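Local coordinates for protein ftsY (Mycoplasma mycoides, PDB 1ZU5) that serves as the signal recognition particle receptor, a member of the SRP54-type family that joins a helical bundle domain to a P-loop NTPase-type domain, at residues Ile107-Gly112 with His229-Val234; Ala254-Ile259 with Leu280-Lys285. One frame throughout, in Å; residues are numbered along the deposited sequence.

Contact 1. Residues Ile107-Gly112 with His229-Val234; sequences IFMLVG and HEVLLV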
loop_
_atom_site.group_PDB
_atom_site.type_symbol
_atom_site.label_atom_id
_atom_site.label_comp_id
_atom_site.label_asym_id
_atom_site.label_seq_id
_atom_site.Cartn_x
_atom_site.Cartn_y
_atom_site.Cartn_z
ATOM N N ILE A 107 -6.154 -10.543 -13.077
ATOM C CA ILE A 107 -5.006 -11.258 -12.546
ATOM C C ILE A 107 -4.152 -10.250 -11.835
ATOM O O ILE A 107 -3.582 -9.357 -12.485
ATOM C CB ILE A 107 -4.200 -11.852 -13.684
ATOM C CG1 ILE A 107 -5.161 -12.607 -14.630
ATOM C CG2 ILE A 107 -2.987 -12.686 -13.106
ATOM C CD1 ILE A 107 -4.502 -13.266 -15.818
ATOM N N PHE A 108 -4.091 -10.367 -10.507
ATOM C CA PHE A 108 -3.252 -9.461 -9.687
ATOM C C PHE A 108 -2.117 -10.275 -9.102
ATOM O O PHE A 108 -2.329 -11.379 -8.592
ATOM C CB PHE A 108 -3.998 -8.847 -8.504
ATOM C CG PHE A 108 -5.213 -8.000 -8.861
ATOM C CD1 PHE A 108 -6.119 -7.638 -7.839
ATOM C CD2 PHE A 108 -5.464 -7.590 -10.158
ATOM C CE1 PHE A 108 -7.251 -6.862 -8.108
ATOM C CE2 PHE A 108 -6.582 -6.820 -10.459
ATOM C CZ PHE A 108 -7.491 -6.452 -9.432
ATOM N N MET A 109 -0.924 -9.694 -9.132
ATOM C CA MET A 109 0.238 -10.276 -8.533
ATOM C C MET A 109 0.637 -9.505 -7.307
ATOM O O MET A 109 0.641 -8.269 -7.348
ATOM C CB MET A 109 1.365 -10.229 -9.542
ATOM C CG MET A 109 1.163 -11.292 -10.598
ATOM S SD MET A 109 2.407 -11.287 -11.851
ATOM C CE MET A 109 3.678 -10.301 -11.109
ATOM N N LEU A 110 0.986 -10.210 -6.219
ATOM C CA LEU A 110 1.461 -9.545 -4.990
ATOM C C LEU A 110 2.924 -9.783 -4.749
ATOM O O LEU A 110 3.433 -10.911 -4.938
ATOM C CB LEU A 110 0.621 -9.924 -3.757
ATOM C CG LEU A 110 -0.485 -8.916 -3.385
ATOM C CD1 LEU A 110 -1.642 -8.966 -4.365
ATOM C CD2 LEU A 110 -0.962 -9.180 -2.011
ATOM N N VAL A 111 3.607 -8.684 -4.397
ATOM C CA VAL A 111 5.027 -8.680 -4.091
ATOM C C VAL A 111 5.301 -8.007 -2.742
ATOM O O VAL A 111 4.491 -7.206 -2.236
ATOM C CB VAL A 111 5.953 -8.109 -5.279
ATOM C CG1 VAL A 111 5.625 -8.780 -6.609
ATOM C CG2 VAL A 111 5.891 -6.618 -5.414
ATOM N N GLY A 112 6.445 -8.340 -2.154
ATOM C CA GLY A 112 6.802 -7.810 -0.866
ATOM C C GLY A 112 7.848 -8.613 -0.127
ATOM O O GLY A 112 7.937 -9.822 -0.264
ATOM N N HIS A 229 -2.926 -7.230 -14.367
ATOM C CA HIS A 229 -3.740 -6.014 -14.246
ATOM C C HIS A 229 -3.295 -5.135 -13.083
ATOM O O HIS A 229 -3.499 -3.947 -13.105
ATOM C CB HIS A 229 -5.215 -6.389 -14.150
ATOM C CG HIS A 229 -5.633 -7.329 -15.235
ATOM N ND1 HIS A 229 -5.579 -6.986 -16.571
ATOM C CD2 HIS A 229 -6.037 -8.620 -15.192
ATOM C CE1 HIS A 229 -5.954 -8.020 -17.301
ATOM N NE2 HIS A 229 -6.230 -9.025 -16.491
ATOM N N GLU A 230 -2.646 -5.749 -12.101
ATOM C CA GLU A 230 -2.213 -5.108 -10.860
ATOM C C GLU A 230 -0.978 -5.917 -10.432
ATOM O O GLU A 230 -0.917 -7.153 -10.595
ATOM C CB GLU A 230 -3.334 -5.206 -9.824
ATOM C CG GLU A 230 -3.907 -3.930 -9.117
ATOM C CD GLU A 230 -3.742 -2.578 -9.836
ATOM O OE1 GLU A 230 -2.644 -1.941 -9.782
ATOM O OE2 GLU A 230 -4.738 -2.089 -10.400
ATOM N N VAL A 231 0.041 -5.201 -9.976
ATOM C CA VAL A 231 1.194 -5.814 -9.344
ATOM C C VAL A 231 1.360 -5.066 -8.041
ATOM O O VAL A 231 1.914 -3.959 -8.031
ATOM C CB VAL A 231 2.470 -5.678 -10.176
ATOM C CG1 VAL A 231 3.689 -6.112 -9.332
ATOM C CG2 VAL A 231 2.358 -6.458 -11.487
ATOM N N LEU A 232 0.871 -5.654 -6.942
ATOM C CA LEU A 232 0.802 -4.907 -5.690
ATOM C C LEU A 232 1.908 -5.234 -4.692
ATOM O O LEU A 232 2.051 -6.362 -4.282
ATOM C CB LEU A 232 -0.586 -5.065 -5.061
ATOM C CG LEU A 232 -1.764 -4.827 -6.016
ATOM C CD1 LEU A 232 -3.021 -5.452 -5.439
ATOM C CD2 LEU A 232 -1.906 -3.320 -6.243
ATOM N N LEU A 233 2.656 -4.204 -4.327
ATOM C CA LEU A 233 3.706 -4.209 -3.351
ATOM C C LEU A 233 3.221 -3.950 -1.898
ATOM O O LEU A 233 2.624 -2.912 -1.586
ATOM C CB LEU A 233 4.745 -3.161 -3.771
ATOM C CG LEU A 233 5.997 -2.818 -2.917
ATOM C CD1 LEU A 233 6.821 -4.030 -2.562
ATOM C CD2 LEU A 233 6.855 -1.640 -3.617
ATOM N N VAL A 234 3.466 -4.923 -1.019
ATOM C CA VAL A 234 3.037 -4.823 0.359
ATOM C C VAL A 234 4.133 -4.092 1.111
ATOM O O VAL A 234 5.318 -4.469 1.011
ATOM C CB VAL A 234 2.768 -6.264 0.958
ATOM C CG1 VAL A 234 2.562 -6.201 2.444
ATOM C CG2 VAL A 234 1.564 -6.918 0.284
#
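Residues I107-G112 and H229-V234 lie on neighbouring parallel strands in the central sheet of the P-loop NTPase-type domain, and G112 belongs to what is probably the P-loop (Walker A). The strands diverge in direction by 23°, and five backbone bonds join them. At the N-terminal end of the pair H229 N donates to I107 O (2.9 Å). M109 then bonds both ways, its N to E230 O (2.9 Å) and its O receiving L232 N (2.7 Å). V111 repeats the pattern: V111 N reaches L232 O at 2.8 Å in a nearly straight bond (174°), and V111 O accepts V234 N at 2.8 Å. The face bearing F108, L110, E230 and L232 is packed by helix 115-131, through M125 and S121. Here E230 runs alongside F108, and its CG sits over the ring face, 4.1 Å from the centroid of the F108 ring, as a CH-pi contact. H229 CB comes to the ring edge instead. The F108 ring is placed for this by a first torsion of -60°, which sets CG beside the backbone N. Farther along, L110 CD1 meets L232 CD1 at 3.9 Å. On the other face M109 and V111 pack against L213 of helix 206-220. V111 CG2 lies over the start of the L233 side chain and touches L233 CD1 (4.0 Å), while the bent end of M109 brings CE to V231 CG2. The carboxylate of E230 leads away from the ring and is taken by S257 OG, K285 NZ and the backbone N of D99. A buried acid gripped in this way is probably kept charged, whereas the strand pair itself is held by backbone hydrogen bonds and apolar contact.

Contact 2. Residues Ala254-Ile259 with Leu280-Lys285; sequences ADVSGI and LNIPIK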
loop_
_atom_site.group_PDB
_atom_site.type_symbol
_atom_site.label_atom_id
_atom_site.label_comp_id
_atom_site.label_asym_id
_atom_site.label_seq_id
_atom_site.Cartn_x
_atom_site.Cartn_y
_atom_site.Cartn_z
ATOM N N ALA A 254 10.577 -4.778 -10.590
ATOM C CA ALA A 254 9.276 -5.336 -10.908
ATOM C C ALA A 254 8.449 -4.193 -11.450
ATOM O O ALA A 254 8.799 -3.039 -11.249
ATOM C CB ALA A 254 8.639 -5.902 -9.662
ATOM N N ASP A 255 7.374 -4.496 -12.166
ATOM C CA ASP A 255 6.493 -3.450 -12.705
ATOM C C ASP A 255 5.348 -3.220 -11.731
ATOM O O ASP A 255 4.227 -3.591 -12.003
ATOM C CB ASP A 255 5.927 -3.848 -14.086
ATOM C CG ASP A 255 7.006 -4.128 -15.099
ATOM O OD1 ASP A 255 8.033 -3.415 -15.080
ATOM O OD2 ASP A 255 6.848 -5.081 -15.899
ATOM N N VAL A 256 5.652 -2.637 -10.592
ATOM C CA VAL A 256 4.705 -2.463 -9.504
ATOM C C VAL A 256 3.691 -1.375 -9.907
ATOM O O VAL A 256 4.091 -0.323 -10.368
ATOM C CB VAL A 256 5.495 -2.068 -8.199
ATOM C CG1 VAL A 256 4.576 -1.619 -7.090
ATOM C CG2 VAL A 256 6.423 -3.216 -7.728
ATOM N N SER A 257 2.394 -1.615 -9.725
ATOM C CA SER A 257 1.391 -0.629 -10.087
ATOM C C SER A 257 0.657 -0.011 -8.907
ATOM O O SER A 257 0.052 1.038 -9.032
ATOM C CB SER A 257 0.386 -1.255 -11.024
ATOM O OG SER A 257 -0.239 -2.305 -10.366
ATOM N N GLY A 258 0.693 -0.647 -7.756
ATOM C CA GLY A 258 0.042 -0.057 -6.584
ATOM C C GLY A 258 0.637 -0.626 -5.315
ATOM O O GLY A 258 1.341 -1.654 -5.352
ATOM N N ILE A 259 0.362 0.053 -4.195
ATOM C CA ILE A 259 0.868 -0.363 -2.894
ATOM C C ILE A 259 -0.263 -0.769 -1.986
ATOM O O ILE A 259 -1.364 -0.244 -2.061
ATOM C CB ILE A 259 1.766 0.743 -2.283
ATOM C CG1 ILE A 259 3.097 0.775 -3.050
ATOM C CG2 ILE A 259 2.048 0.496 -0.820
ATOM C CD1 ILE A 259 3.882 1.915 -2.750
ATOM N N LEU A 280 8.821 6.271 -4.142
ATOM C CA LEU A 280 8.407 5.274 -5.120
ATOM C C LEU A 280 7.524 5.837 -6.222
ATOM O O LEU A 280 7.485 5.308 -7.304
ATOM C CB LEU A 280 7.695 4.101 -4.431
ATOM C CG LEU A 280 8.459 3.223 -3.434
ATOM C CD1 LEU A 280 8.486 3.886 -2.109
ATOM C CD2 LEU A 280 7.708 1.970 -3.262
ATOM N N ASN A 281 6.780 6.891 -5.938
ATOM C CA ASN A 281 5.838 7.458 -6.896
ATOM C C ASN A 281 4.964 6.387 -7.434
ATOM O O ASN A 281 4.809 6.290 -8.633
ATOM C CB ASN A 281 6.563 8.148 -8.052
ATOM C CG ASN A 281 5.655 9.064 -8.846
ATOM O OD1 ASN A 281 4.607 9.530 -8.362
ATOM N ND2 ASN A 281 6.046 9.323 -10.091
ATOM N N ILE A 282 4.421 5.566 -6.537
ATOM C CA ILE A 282 3.455 4.521 -6.868
ATOM C C ILE A 282 2.271 4.758 -5.921
ATOM O O ILE A 282 2.472 4.973 -4.707
ATOM C CB ILE A 282 3.996 3.081 -6.675
ATOM C CG1 ILE A 282 5.072 2.792 -7.705
ATOM C CG2 ILE A 282 2.902 2.047 -6.883
ATOM C CD1 ILE A 282 6.075 1.754 -7.227
ATOM N N PRO A 283 1.048 4.823 -6.498
ATOM C CA PRO A 283 -0.114 5.118 -5.715
ATOM C C PRO A 283 -0.397 4.014 -4.695
ATOM O O PRO A 283 -0.248 2.832 -5.014
ATOM C CB PRO A 283 -1.216 5.222 -6.784
ATOM C CG PRO A 283 -0.735 4.478 -7.928
ATOM C CD PRO A 283 0.721 4.723 -7.940
ATOM N N ILE A 284 -0.773 4.408 -3.476
ATOM C CA ILE A 284 -1.303 3.482 -2.476
ATOM C C ILE A 284 -2.728 3.152 -2.873
ATOM O O ILE A 284 -3.531 4.061 -2.991
ATOM C CB ILE A 284 -1.275 4.070 -1.065
ATOM C CG1 ILE A 284 0.168 4.332 -0.645
ATOM C CG2 ILE A 284 -1.930 3.107 -0.065
ATOM C CD1 ILE A 284 0.337 5.251 0.614
ATOM N N LYS A 285 -3.042 1.875 -3.099
ATOM C CA LYS A 285 -4.394 1.482 -3.500
ATOM C C LYS A 285 -5.228 0.858 -2.402
ATOM O O LYS A 285 -6.451 0.983 -2.401
ATOM C CB LYS A 285 -4.331 0.542 -4.696
ATOM C CG LYS A 285 -3.639 1.217 -5.904
ATOM C CD LYS A 285 -4.065 0.604 -7.207
ATOM C CE LYS A 285 -3.347 1.303 -8.349
ATOM N NZ LYS A 285 -3.805 0.763 -9.626
#
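P283 O receives two groups from the 254-259 segment: I259 N in a hydrogen bond of 3.0 Å, lying in the carbonyl plane, and the CA-H of G258, whose CA is 3.3 Å from P283 O. One step on, I259 O accepts K285 N at 2.9 Å, also in plane. These bonds straddle I284, which pairs with I259 in parallel register where strands 258-262 and 284-288 begin. The two strands and helix 272-279 between them form a beta-alpha-beta unit, and I276 of that helix packs on both I259 and I284. I259 and I282 carry the apolar contact. The CG2 of I282, anti to the backbone N, presses on the chain at G258 CA (3.6 Å), while its other branch carries CD1 to V256 CG1 (3.7 Å), crossing V256 at about a right angle. I259 likewise crosses I282 and L280, its CG1 near I282 CG2 and its CD1 3.9 Å from L280 CD2. L280 continues this apolar patch to V244 and A247 of helix 240-253. The extended chain of K285 passes G258, with CG 4.0 Å from G258 CA and CE 3.5 Å from S257 O. Its ammonium group goes on to R97 O and to E230 OE1, which S257 OG also meets while accepting V231 N.

Overall arrangement
The centres of contacts 1 and 2 lie about 9 Å apart in one sheet of the P-loop NTPase-type domain. Across that sheet the strands run 106-111, 230-236, 258-262 and 284-288, all parallel, so each contact joins one neighbouring pair and strands 230-236 and 258-262 meet between them. There V231 O bonds S257 N at 2.9 Å. Along the chain contact 1 closes before contact 2 opens: its partners are brought together over 116 intervening residues, whereas those of contact 2 are separated by 20. Helix 240-253 leads from the second strand to the third. Together the contacts run from the probable P-loop strand outward, toward the antiparallel edge strand 296-298.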